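Local coordinates for protein malate dehydrogenase (Entamoeba histolytica, PDB 3I0P) that probably catalyses the NAD-dependent interconversion of malate and oxaloacetate, at residues I52-I60 with L344-L355. Residues are numbered along the deposited sequence; the frame is centred on the assembly and turned at random.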
ATOM      1  N   ILE A  52      13.071  19.169  14.557  1.00 24.59           N
ATOM      2  CA  ILE A  52      13.266  20.200  15.593  1.00 24.42           C
ATOM      3  C   ILE A  52      11.987  20.930  16.050  1.00 24.74           C
ATOM      4  O   ILE A  52      11.850  21.247  17.228  1.00 24.67           O
ATOM      5  CB  ILE A  52      14.427  21.196  15.207  1.00 24.34           C
ATOM      6  CG1 ILE A  52      14.848  22.087  16.384  1.00 23.65           C
ATOM      7  CG2 ILE A  52      14.073  22.028  13.988  1.00 23.66           C
ATOM      8  CD1 ILE A  52      15.431  21.348  17.573  1.00 22.52           C
ATOM      9  N   GLN A  53      11.050  21.180  15.135  1.00 25.15           N
ATOM     10  CA  GLN A  53       9.817  21.927  15.465  1.00 25.41           C
ATOM     11  C   GLN A  53       8.900  21.154  16.406  1.00 25.66           C
ATOM     12  O   GLN A  53       7.848  21.649  16.829  1.00 25.46           O
ATOM     13  CB  GLN A  53       9.067  22.343  14.200  1.00 25.24           C
ATOM     14  CG  GLN A  53       9.851  23.325  13.355  1.00 25.96           C
ATOM     15  CD  GLN A  53       9.123  23.769  12.099  1.00 27.56           C
ATOM     16  OE1 GLN A  53       9.739  23.915  11.034  1.00 27.98           O
ATOM     17  NE2 GLN A  53       7.811  23.996  12.210  1.00 27.93           N
ATOM     18  N   ARG A  54       9.336  19.948  16.751  1.00 25.86           N
ATOM     19  CA  ARG A  54       8.566  19.050  17.581  1.00 26.25           C
ATOM     20  C   ARG A  54       9.485  18.438  18.628  1.00 25.85           C
ATOM     21  O   ARG A  54       9.070  17.607  19.424  1.00 25.96           O
ATOM     22  CB  ARG A  54       7.965  17.967  16.690  1.00 26.67           C
ATOM     23  CG  ARG A  54       6.573  17.508  17.069  1.00 29.83           C
ATOM     24  CD  ARG A  54       5.600  18.659  17.355  1.00 34.24           C
ATOM     25  NE  ARG A  54       5.195  19.369  16.147  1.00 37.86           N
ATOM     26  CZ  ARG A  54       4.568  20.541  16.155  1.00 40.60           C
ATOM     27  NH1 ARG A  54       4.283  21.125  17.312  1.00 42.61           N
ATOM     28  NH2 ARG A  54       4.225  21.136  15.012  1.00 41.00           N
ATOM     29  N   PHE A  55      10.738  18.871  18.629  1.00 25.59           N
ATOM     30  CA  PHE A  55      11.752  18.328  19.517  1.00 25.52           C
ATOM     31  C   PHE A  55      11.335  18.446  20.971  1.00 25.91           C
ATOM     32  O   PHE A  55      11.305  17.444  21.693  1.00 26.11           O
ATOM     33  CB  PHE A  55      13.086  19.046  19.283  1.00 25.46           C
ATOM     34  CG  PHE A  55      14.236  18.490  20.068  1.00 24.11           C
ATOM     35  CD1 PHE A  55      14.543  17.134  20.020  1.00 23.32           C
ATOM     36  CD2 PHE A  55      15.037  19.334  20.823  1.00 23.19           C
ATOM     37  CE1 PHE A  55      15.616  16.620  20.736  1.00 22.89           C
ATOM     38  CE2 PHE A  55      16.112  18.841  21.537  1.00 23.17           C
ATOM     39  CZ  PHE A  55      16.411  17.479  21.492  1.00 23.27           C
ATOM     40  N   LYS A  56      10.987  19.664  21.389  1.00 26.11           N
ATOM     41  CA  LYS A  56      10.653  19.919  22.784  1.00 26.39           C
ATOM     42  C   LYS A  56       9.409  19.167  23.291  1.00 26.48           C
ATOM     43  O   LYS A  56       9.486  18.445  24.294  1.00 26.52           O
ATOM     44  CB  LYS A  56      10.523  21.411  23.082  1.00 26.33           C
ATOM     45  CG  LYS A  56      10.627  21.680  24.570  1.00 27.01           C
ATOM     46  CD  LYS A  56      10.213  23.078  24.964  1.00 28.73           C
ATOM     47  CE  LYS A  56       9.851  23.117  26.456  1.00 29.91           C
ATOM     48  NZ  LYS A  56       8.493  22.559  26.738  1.00 28.76           N
ATOM     49  N   THR A  57       8.276  19.346  22.610  1.00 26.17           N
ATOM     50  CA  THR A  57       7.006  18.817  23.116  1.00 25.90           C
ATOM     51  C   THR A  57       6.834  17.311  22.916  1.00 25.23           C
ATOM     52  O   THR A  57       6.252  16.642  23.770  1.00 25.54           O
ATOM     53  CB  THR A  57       5.794  19.541  22.517  1.00 25.97           C
ATOM     54  OG1 THR A  57       5.799  19.372  21.098  1.00 27.75           O
ATOM     55  CG2 THR A  57       5.826  21.034  22.856  1.00 26.28           C
ATOM     56  N   VAL A  58       7.342  16.774  21.810  1.00 24.26           N
ATOM     57  CA  VAL A  58       7.093  15.366  21.479  1.00 23.29           C
ATOM     58  C   VAL A  58       8.167  14.423  22.032  1.00 23.05           C
ATOM     59  O   VAL A  58       7.926  13.224  22.204  1.00 22.93           O
ATOM     60  CB  VAL A  58       6.814  15.182  19.949  1.00 23.13           C
ATOM     61  CG1 VAL A  58       6.726  13.716  19.542  1.00 21.59           C
ATOM     62  CG2 VAL A  58       5.530  15.907  19.579  1.00 22.29           C
ATOM     63  N   TYR A  59       9.334  14.972  22.350  1.00 22.68           N
ATOM     64  CA  TYR A  59      10.431  14.155  22.866  1.00 22.45           C
ATOM     65  C   TYR A  59      10.932  14.582  24.253  1.00 22.49           C
ATOM     66  O   TYR A  59      10.818  13.807  25.208  1.00 22.06           O
ATOM     67  CB  TYR A  59      11.556  14.033  21.828  1.00 21.99           C
ATOM     68  CG  TYR A  59      11.035  13.448  20.533  1.00 22.38           C
ATOM     69  CD1 TYR A  59      10.766  12.080  20.420  1.00 21.41           C
ATOM     70  CD2 TYR A  59      10.753  14.268  19.431  1.00 21.46           C
ATOM     71  CE1 TYR A  59      10.255  11.546  19.240  1.00 20.71           C
ATOM     72  CE2 TYR A  59      10.244  13.734  18.250  1.00 20.01           C
ATOM     73  CZ  TYR A  59      10.007  12.374  18.161  1.00 20.46           C
ATOM     74  OH  TYR A  59       9.500  11.841  16.999  1.00 20.49           O
ATOM     75  N   ILE A  60      11.448  15.810  24.364  1.00 22.65           N
ATOM     76  CA  ILE A  60      12.037  16.291  25.619  1.00 22.80           C
ATOM     77  C   ILE A  60      11.011  16.337  26.758  1.00 23.25           C
ATOM     78  O   ILE A  60      11.232  15.760  27.816  1.00 23.16           O
ATOM     79  CB  ILE A  60      12.810  17.637  25.447  1.00 22.83           C
ATOM     80  CG1 ILE A  60      13.816  17.547  24.278  1.00 22.66           C
ATOM     81  CG2 ILE A  60      13.533  18.039  26.749  1.00 21.92           C
ATOM     82  CD1 ILE A  60      14.842  16.409  24.378  1.00 22.59           C
ATOM     83  N   LEU A 344      13.281  28.374  10.699  1.00 26.98           N
ATOM     84  CA  LEU A 344      12.446  27.916  11.807  1.00 27.37           C
ATOM     85  C   LEU A 344      11.529  29.017  12.331  1.00 28.03           C
ATOM     86  O   LEU A 344      11.954  30.173  12.456  1.00 28.18           O
ATOM     87  CB  LEU A 344      13.315  27.383  12.948  1.00 26.93           C
ATOM     88  CG  LEU A 344      14.344  26.307  12.597  1.00 26.68           C
ATOM     89  CD1 LEU A 344      15.114  25.876  13.833  1.00 24.87           C
ATOM     90  CD2 LEU A 344      13.662  25.114  11.927  1.00 25.76           C
ATOM     91  N   PRO A 345      10.264  28.664  12.636  1.00 28.60           N
ATOM     92  CA  PRO A 345       9.341  29.598  13.283  1.00 28.69           C
ATOM     93  C   PRO A 345       9.909  30.109  14.596  1.00 28.92           C
ATOM     94  O   PRO A 345      10.822  29.497  15.155  1.00 28.71           O
ATOM     95  CB  PRO A 345       8.112  28.734  13.562  1.00 28.69           C
ATOM     96  CG  PRO A 345       8.153  27.690  12.514  1.00 28.98           C
ATOM     97  CD  PRO A 345       9.605  27.385  12.302  1.00 28.60           C
ATOM     98  N   LEU A 346       9.360  31.229  15.066  1.00 29.55           N
ATOM     99  CA  LEU A 346       9.793  31.894  16.295  1.00 29.69           C
ATOM    100  C   LEU A 346       9.549  31.037  17.532  1.00 29.22           C
ATOM    101  O   LEU A 346      10.364  31.026  18.457  1.00 29.13           O
ATOM    102  CB  LEU A 346       9.057  33.220  16.450  1.00 30.35           C
ATOM    103  CG  LEU A 346       9.897  34.393  16.981  1.00 32.84           C
ATOM    104  CD1 LEU A 346      10.569  35.158  15.804  1.00 32.77           C
ATOM    105  CD2 LEU A 346       9.055  35.344  17.898  1.00 33.44           C
ATOM    106  N   VAL A 347       8.432  30.312  17.542  1.00 28.80           N
ATOM    107  CA  VAL A 347       8.130  29.386  18.641  1.00 28.20           C
ATOM    108  C   VAL A 347       9.244  28.351  18.828  1.00 27.63           C
ATOM    109  O   VAL A 347       9.617  28.052  19.957  1.00 27.78           O
ATOM    110  CB  VAL A 347       6.706  28.726  18.504  1.00 28.34           C
ATOM    111  CG1 VAL A 347       6.600  27.839  17.259  1.00 28.21           C
ATOM    112  CG2 VAL A 347       6.340  27.946  19.767  1.00 28.40           C
ATOM    113  N   THR A 348       9.788  27.838  17.722  1.00 27.22           N
ATOM    114  CA  THR A 348      10.833  26.806  17.757  1.00 26.57           C
ATOM    115  C   THR A 348      12.128  27.407  18.290  1.00 26.76           C
ATOM    116  O   THR A 348      12.794  26.815  19.154  1.00 26.60           O
ATOM    117  CB  THR A 348      11.081  26.162  16.361  1.00 26.29           C
ATOM    118  OG1 THR A 348       9.837  25.775  15.770  1.00 25.42           O
ATOM    119  CG2 THR A 348      11.954  24.929  16.482  1.00 26.00           C
ATOM    120  N   ILE A 349      12.469  28.585  17.777  1.00 26.64           N
ATOM    121  CA  ILE A 349      13.627  29.326  18.252  1.00 26.82           C
ATOM    122  C   ILE A 349      13.557  29.490  19.765  1.00 27.31           C
ATOM    123  O   ILE A 349      14.536  29.238  20.476  1.00 27.50           O
ATOM    124  CB  ILE A 349      13.740  30.716  17.565  1.00 26.69           C
ATOM    125  CG1 ILE A 349      13.930  30.558  16.049  1.00 26.03           C
ATOM    126  CG2 ILE A 349      14.877  31.537  18.172  1.00 26.09           C
ATOM    127  CD1 ILE A 349      15.165  29.769  15.641  1.00 24.03           C
ATOM    128  N   ASN A 350      12.383  29.890  20.249  1.00 27.84           N
ATOM    129  CA  ASN A 350      12.160  30.101  21.676  1.00 28.17           C
ATOM    130  C   ASN A 350      12.191  28.805  22.482  1.00 28.50           C
ATOM    131  O   ASN A 350      12.739  28.771  23.593  1.00 28.62           O
ATOM    132  CB  ASN A 350      10.887  30.926  21.905  1.00 27.94           C
ATOM    133  CG  ASN A 350      11.024  32.350  21.359  1.00 28.38           C
ATOM    134  OD1 ASN A 350      12.108  32.939  21.398  1.00 29.09           O
ATOM    135  ND2 ASN A 350       9.936  32.898  20.833  1.00 28.30           N
ATOM    136  N   GLU A 351      11.647  27.732  21.912  1.00 28.65           N
ATOM    137  CA  GLU A 351      11.805  26.415  22.519  1.00 29.20           C
ATOM    138  C   GLU A 351      13.284  26.025  22.654  1.00 29.58           C
ATOM    139  O   GLU A 351      13.692  25.491  23.692  1.00 29.68           O
ATOM    140  CB  GLU A 351      11.051  25.347  21.734  1.00 29.16           C
ATOM    141  CG  GLU A 351       9.555  25.359  21.932  1.00 29.18           C
ATOM    142  CD  GLU A 351       8.850  24.402  20.995  1.00 29.88           C
ATOM    143  OE1 GLU A 351       9.531  23.781  20.158  1.00 29.63           O
ATOM    144  OE2 GLU A 351       7.614  24.268  21.089  1.00 30.79           O
ATOM    145  N   MET A 352      14.073  26.298  21.613  1.00 30.04           N
ATOM    146  CA  MET A 352      15.505  25.952  21.606  1.00 30.69           C
ATOM    147  C   MET A 352      16.266  26.738  22.668  1.00 31.38           C
ATOM    148  O   MET A 352      17.042  26.166  23.437  1.00 31.26           O
ATOM    149  CB  MET A 352      16.133  26.167  20.225  1.00 30.24           C
ATOM    150  CG  MET A 352      15.654  25.189  19.165  1.00 30.00           C
ATOM    151  SD  MET A 352      16.230  25.556  17.483  1.00 29.15           S
ATOM    152  CE  MET A 352      17.979  25.180  17.590  1.00 29.10           C
ATOM    153  N   LYS A 353      16.025  28.048  22.707  1.00 32.58           N
ATOM    154  CA  LYS A 353      16.599  28.935  23.722  1.00 33.73           C
ATOM    155  C   LYS A 353      16.318  28.427  25.136  1.00 33.99           C
ATOM    156  O   LYS A 353      17.223  28.367  25.969  1.00 34.00           O
ATOM    157  CB  LYS A 353      16.065  30.362  23.555  1.00 34.02           C
ATOM    158  CG  LYS A 353      16.817  31.209  22.538  1.00 35.34           C
ATOM    159  CD  LYS A 353      15.980  32.422  22.142  1.00 38.66           C
ATOM    160  CE  LYS A 353      16.846  33.647  21.875  1.00 40.83           C
ATOM    161  NZ  LYS A 353      17.648  34.015  23.092  1.00 42.74           N
ATOM    162  N   GLU A 354      15.070  28.038  25.386  1.00 34.61           N
ATOM    163  CA  GLU A 354      14.679  27.504  26.682  1.00 35.57           C
ATOM    164  C   GLU A 354      15.472  26.246  27.061  1.00 35.31           C
ATOM    165  O   GLU A 354      15.993  26.157  28.177  1.00 35.54           O
ATOM    166  CB  GLU A 354      13.177  27.242  26.726  1.00 36.07           C
ATOM    167  CG  GLU A 354      12.607  27.202  28.142  1.00 39.50           C
ATOM    168  CD  GLU A 354      11.143  26.749  28.196  1.00 44.02           C
ATOM    169  OE1 GLU A 354      10.588  26.318  27.146  1.00 45.39           O
ATOM    170  OE2 GLU A 354      10.548  26.827  29.301  1.00 45.15           O
ATOM    171  N   LEU A 355      15.575  25.294  26.129  1.00 34.88           N
ATOM    172  CA  LEU A 355      16.381  24.079  26.329  1.00 34.37           C
ATOM    173  C   LEU A 355      17.870  24.380  26.523  1.00 34.26           C
ATOM    174  O   LEU A 355      18.528  23.779  27.371  1.00 34.23           O
ATOM    175  CB  LEU A 355      16.194  23.103  25.165  1.00 34.13           C
ATOM    176  CG  LEU A 355      14.768  22.626  24.888  1.00 33.64           C
ATOM    177  CD1 LEU A 355      14.664  22.096  23.473  1.00 33.62           C
ATOM    178  CD2 LEU A 355      14.303  21.588  25.903  1.00 32.58           C
TER
HETATM  179  O   HOH W   1      11.310  21.760  19.782  1.00 22.29           O
HETATM  180  O   HOH W   2       8.459  24.183  17.685  1.00 24.01           O
HETATM  181  O   HOH W   3       8.226  21.306  20.216  1.00 32.91           O
HETATM  182  O   HOH W   4       9.115  23.902  29.654  1.00 31.01           O
HETATM  183  O   HOH W   5       7.182  24.429  24.146  1.00 37.53           O
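Leu355 reaches the Phe55 ring obliquely, its CD1 lying 3.8 Å from Phe55 CD2, while Ile60 CG1, from the same helix as the ring, sits over one face, nearer its edge than its centre. The other methyl of Leu355, CD2, rests on Ile60 CG2 (3.7 Å) and on the aliphatic part of Lys56. The Gln53 side chain crosses that of Pro345 at about a right angle, bringing its flat carboxamide against Pro345 CG and CD; Gln53 CD is 3.7 Å from Pro345 CD. Between these ends Ile52 divides its branches: CG1, anti to the backbone N (chi1 -168°), meets Met352 SD, whereas CG2 packs on Leu344 CD2. Ile14 and Met18 of helix 11-24 also touch Ile52. The contact thus joins the start of helix 55-64 to a strand-to-helix turn near the C-terminus, where strand 342-345, paired with strand 6-9, gives way to helix 346-359; the short helical axes make an angle of 55°. No direct hydrogen bond links the segments, and the polar groups are joined through water. Three waters gather at Glu351 OE1. One donates to it and to Gln53 O and accepts from Thr348 OG1; the other two, accepting from Lys56 N and Thr57 N, have more acceptors in reach than protons to share. Lys56 NZ, salt-bridged to Asp61, remains 4.3 Å from Glu354 OE1, too far for a salt bridge, although Lys56 CE approaches that oxygen more closely.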